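Local coordinates for protein 3-hydroxyisobutyrate dehydrogenase (Thermus thermophilus, PDB 2CVZ) that probably catalyses the NADP-dependent oxidation of 3-hydroxyisobutyrate in valine catabolism, binding the dinucleotide cofactor in a Rossmann-type domain, at residues A89-P94 against A163-N168. Numbering follows the deposited sequence.
With NDP (NADPH dihydro-nicotinamide-adenine-dinucleotide phosphate), chain G.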
loop_
_atom_site.group_PDB
_atom_site.type_symbol
_atom_site.label_atom_id
_atom_site.label_comp_id
_atom_site.label_asym_id
_atom_site.label_seq_id
_atom_site.Cartn_x
_atom_site.Cartn_y
_atom_site.Cartn_z
ATOM N N ALA C 89 3.778 -29.982 13.768
ATOM C CA ALA C 89 2.902 -29.545 12.684
ATOM C C ALA C 89 2.330 -28.151 12.926
ATOM O O ALA C 89 1.506 -27.662 12.152
ATOM C CB ALA C 89 1.764 -30.556 12.490
ATOM N N THR C 90 2.760 -27.518 14.012
ATOM C CA THR C 90 2.317 -26.166 14.324
ATOM C C THR C 90 2.900 -25.249 13.253
ATOM O O THR C 90 3.977 -25.525 12.728
ATOM C CB THR C 90 2.884 -25.687 15.685
ATOM O OG1 THR C 90 2.445 -26.557 16.733
ATOM C CG2 THR C 90 2.438 -24.257 15.984
ATOM N N SER C 91 2.187 -24.184 12.901
ATOM C CA SER C 91 2.737 -23.222 11.953
ATOM C C SER C 91 3.517 -22.330 12.915
ATOM O O SER C 91 2.977 -21.370 13.471
ATOM C CB SER C 91 1.625 -22.435 11.259
ATOM O OG SER C 91 0.922 -23.260 10.346
ATOM N N GLY C 92 4.783 -22.679 13.129
ATOM C CA GLY C 92 5.603 -21.947 14.077
ATOM C C GLY C 92 6.631 -20.963 13.557
ATOM O O GLY C 92 6.721 -20.699 12.362
ATOM N N GLU C 93 7.406 -20.421 14.492
ATOM C CA GLU C 93 8.446 -19.441 14.200
ATOM C C GLU C 93 9.789 -20.126 13.979
ATOM O O GLU C 93 10.236 -20.918 14.809
ATOM C CB GLU C 93 8.564 -18.453 15.362
ATOM C CG GLU C 93 7.314 -17.635 15.617
ATOM C CD GLU C 93 7.414 -16.813 16.885
ATOM O OE1 GLU C 93 8.475 -16.194 17.110
ATOM O OE2 GLU C 93 6.431 -16.779 17.655
ATOM N N PRO C 94 10.453 -19.825 12.853
ATOM C CA PRO C 94 11.750 -20.424 12.533
ATOM C C PRO C 94 12.798 -20.348 13.642
ATOM O O PRO C 94 13.321 -21.373 14.079
ATOM C CB PRO C 94 12.174 -19.664 11.279
ATOM C CG PRO C 94 10.865 -19.410 10.600
ATOM C CD PRO C 94 9.997 -18.951 11.756
ATOM N N ALA C 163 9.213 -21.507 7.687
ATOM C CA ALA C 163 9.405 -20.363 6.805
ATOM C C ALA C 163 8.593 -20.509 5.524
ATOM O O ALA C 163 7.910 -19.574 5.105
ATOM C CB ALA C 163 10.881 -20.202 6.475
ATOM N N VAL C 164 8.671 -21.680 4.896
ATOM C CA VAL C 164 7.921 -21.915 3.669
ATOM C C VAL C 164 6.422 -21.856 3.943
ATOM O O VAL C 164 5.650 -21.352 3.125
ATOM C CB VAL C 164 8.273 -23.288 3.049
ATOM C CG1 VAL C 164 7.367 -23.575 1.864
ATOM C CG2 VAL C 164 9.727 -23.293 2.608
ATOM N N LYS C 165 6.012 -22.368 5.098
ATOM C CA LYS C 165 4.600 -22.355 5.465
ATOM C C LYS C 165 4.106 -20.920 5.599
ATOM O O LYS C 165 3.037 -20.577 5.103
ATOM C CB LYS C 165 4.375 -23.105 6.784
ATOM C CG LYS C 165 2.949 -22.997 7.346
ATOM C CD LYS C 165 1.888 -23.512 6.367
ATOM C CE LYS C 165 0.486 -23.388 6.959
ATOM N NZ LYS C 165 -0.584 -23.762 5.984
ATOM N N ALA C 166 4.893 -20.085 6.270
ATOM C CA ALA C 166 4.522 -18.688 6.466
ATOM C C ALA C 166 4.364 -17.969 5.134
ATOM O O ALA C 166 3.402 -17.231 4.928
ATOM C CB ALA C 166 5.569 -17.979 7.330
ATOM N N ILE C 167 5.308 -18.180 4.224
ATOM C CA ILE C 167 5.225 -17.537 2.925
ATOM C C ILE C 167 4.021 -18.066 2.150
ATOM O O ILE C 167 3.319 -17.307 1.490
ATOM C CB ILE C 167 6.525 -17.748 2.114
ATOM C CG1 ILE C 167 7.668 -16.975 2.777
ATOM C CG2 ILE C 167 6.342 -17.270 0.684
ATOM C CD1 ILE C 167 7.383 -15.485 2.943
ATOM N N ASN C 168 3.774 -19.370 2.236
ATOM C CA ASN C 168 2.629 -19.949 1.542
ATOM C C ASN C 168 1.338 -19.270 2.002
ATOM O O ASN C 168 0.495 -18.898 1.185
ATOM C CB ASN C 168 2.524 -21.450 1.819
ATOM C CG ASN C 168 1.216 -22.038 1.324
ATOM O OD1 ASN C 168 1.023 -22.239 0.123
ATOM N ND2 ASN C 168 0.296 -22.297 2.253
HETATM P PA NDP G . -7.418 -24.913 16.990
HETATM O O1A NDP G . -8.542 -25.628 16.449
HETATM O O2A NDP G . -7.525 -23.542 17.603
HETATM O O5B NDP G . -6.723 -25.935 18.064
HETATM C C5B NDP G . -5.587 -25.505 18.823
HETATM C C4B NDP G . -5.252 -26.721 19.674
HETATM O O4B NDP G . -4.130 -26.322 20.507
HETATM C C3B NDP G . -6.320 -27.243 20.580
HETATM O O3B NDP G . -6.218 -28.689 20.651
HETATM C C2B NDP G . -6.018 -26.655 21.904
HETATM O O2B NDP G . -6.566 -27.277 23.069
HETATM C C1B NDP G . -4.524 -26.583 21.844
HETATM N N9A NDP G . -3.965 -25.553 22.763
HETATM C C8A NDP G . -4.150 -24.151 22.735
HETATM N N7A NDP G . -3.487 -23.569 23.716
HETATM C C5A NDP G . -2.858 -24.569 24.404
HETATM C C6A NDP G . -2.010 -24.605 25.535
HETATM N N6A NDP G . -1.675 -23.475 26.160
HETATM N N1A NDP G . -1.540 -25.798 25.977
HETATM C C2A NDP G . -1.883 -26.941 25.340
HETATM N N3A NDP G . -2.676 -27.016 24.266
HETATM C C4A NDP G . -3.137 -25.782 23.840
HETATM O O3 NDP G . -6.257 -24.829 15.931
HETATM P PN NDP G . -6.004 -25.332 14.435
HETATM O O1N NDP G . -7.022 -24.694 13.596
HETATM O O2N NDP G . -5.946 -26.826 14.571
HETATM O O5D NDP G . -4.513 -24.811 14.204
HETATM C C5D NDP G . -3.371 -25.354 14.945
HETATM C C4D NDP G . -2.091 -25.010 14.123
HETATM O O4D NDP G . -2.296 -25.481 12.793
HETATM C C3D NDP G . -1.880 -23.499 13.988
HETATM O O3D NDP G . -0.477 -23.214 14.084
HETATM C C2D NDP G . -2.486 -23.152 12.653
HETATM O O2D NDP G . -1.973 -21.910 12.204
HETATM C C1D NDP G . -2.010 -24.439 11.856
HETATM N N1N NDP G . -2.790 -24.731 10.614
HETATM C C2N NDP G . -4.204 -24.576 10.653
HETATM C C3N NDP G . -4.919 -24.887 9.425
HETATM C C7N NDP G . -6.379 -24.766 9.376
HETATM O O7N NDP G . -7.024 -24.699 8.309
HETATM N N7N NDP G . -7.096 -24.737 10.516
HETATM C C4N NDP G . -4.190 -25.311 8.305
HETATM C C5N NDP G . -2.832 -25.450 8.298
HETATM C C6N NDP G . -2.129 -25.162 9.450
HETATM P P2B NDP G . -8.031 -27.087 23.550
HETATM O O1X NDP G . -7.933 -27.355 24.999
HETATM O O2X NDP G . -8.898 -28.054 22.823
HETATM O O3X NDP G . -8.480 -25.652 23.279
#
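Ser91 and Lys165 meet beside the nicotinamide riboside of NADPH, where the loop following strand 85-88 of the Rossmann-type domain faces the long helix 160-188. The tight part of the contact lies here: Ser91 OG rests on the aliphatic chain of Lys165, 3.4 Å from CE and 3.6 Å from CG, a contact with methylenes and not with the terminal nitrogen. The lysine chain leaves the helix with CG anti to the backbone N (chi1 173°), bends once at chi2 (58°) and then runs extended past the hydroxyl, which brings NZ to 3.6 Å from C5N of the nicotinamide ring. Its polar end is gripped by Val116 O and Asn169 OD1, both hydrogen-bonded to NZ, and those two bonds fix the position of NZ. Ser91 is held as well: Ser91 N donates to O3D of the NADPH ribose (3.1 Å, 165° at the hydrogen), its carbonyl accepts from Lys234 NZ, and OG approaches C1D of the same sugar at 3.5 Å. The inverse gamma turn centred on Ser91 supplies the local bend. The other end is looser and apolar. At the start of helix 94-105, partly exposed, Pro94 CG lies 4.2 Å from Ala163 CB and 4.0 Å from Ala163 N, and the Pro94 ring also touches Ile238 of helix 229-243. With 141 Å² buried in all, counting both sides, the two segments join the cofactor domain to the helical part by van der Waals contact, with polar groups bonded to the cofactor and neighbouring residues instead. The chemistry implies that a serine amide holds the ribose while Lys165 reaches the nicotinamide, resembling the active-site lysine of related β-hydroxyacid dehydrogenases; a similar role here is an inference.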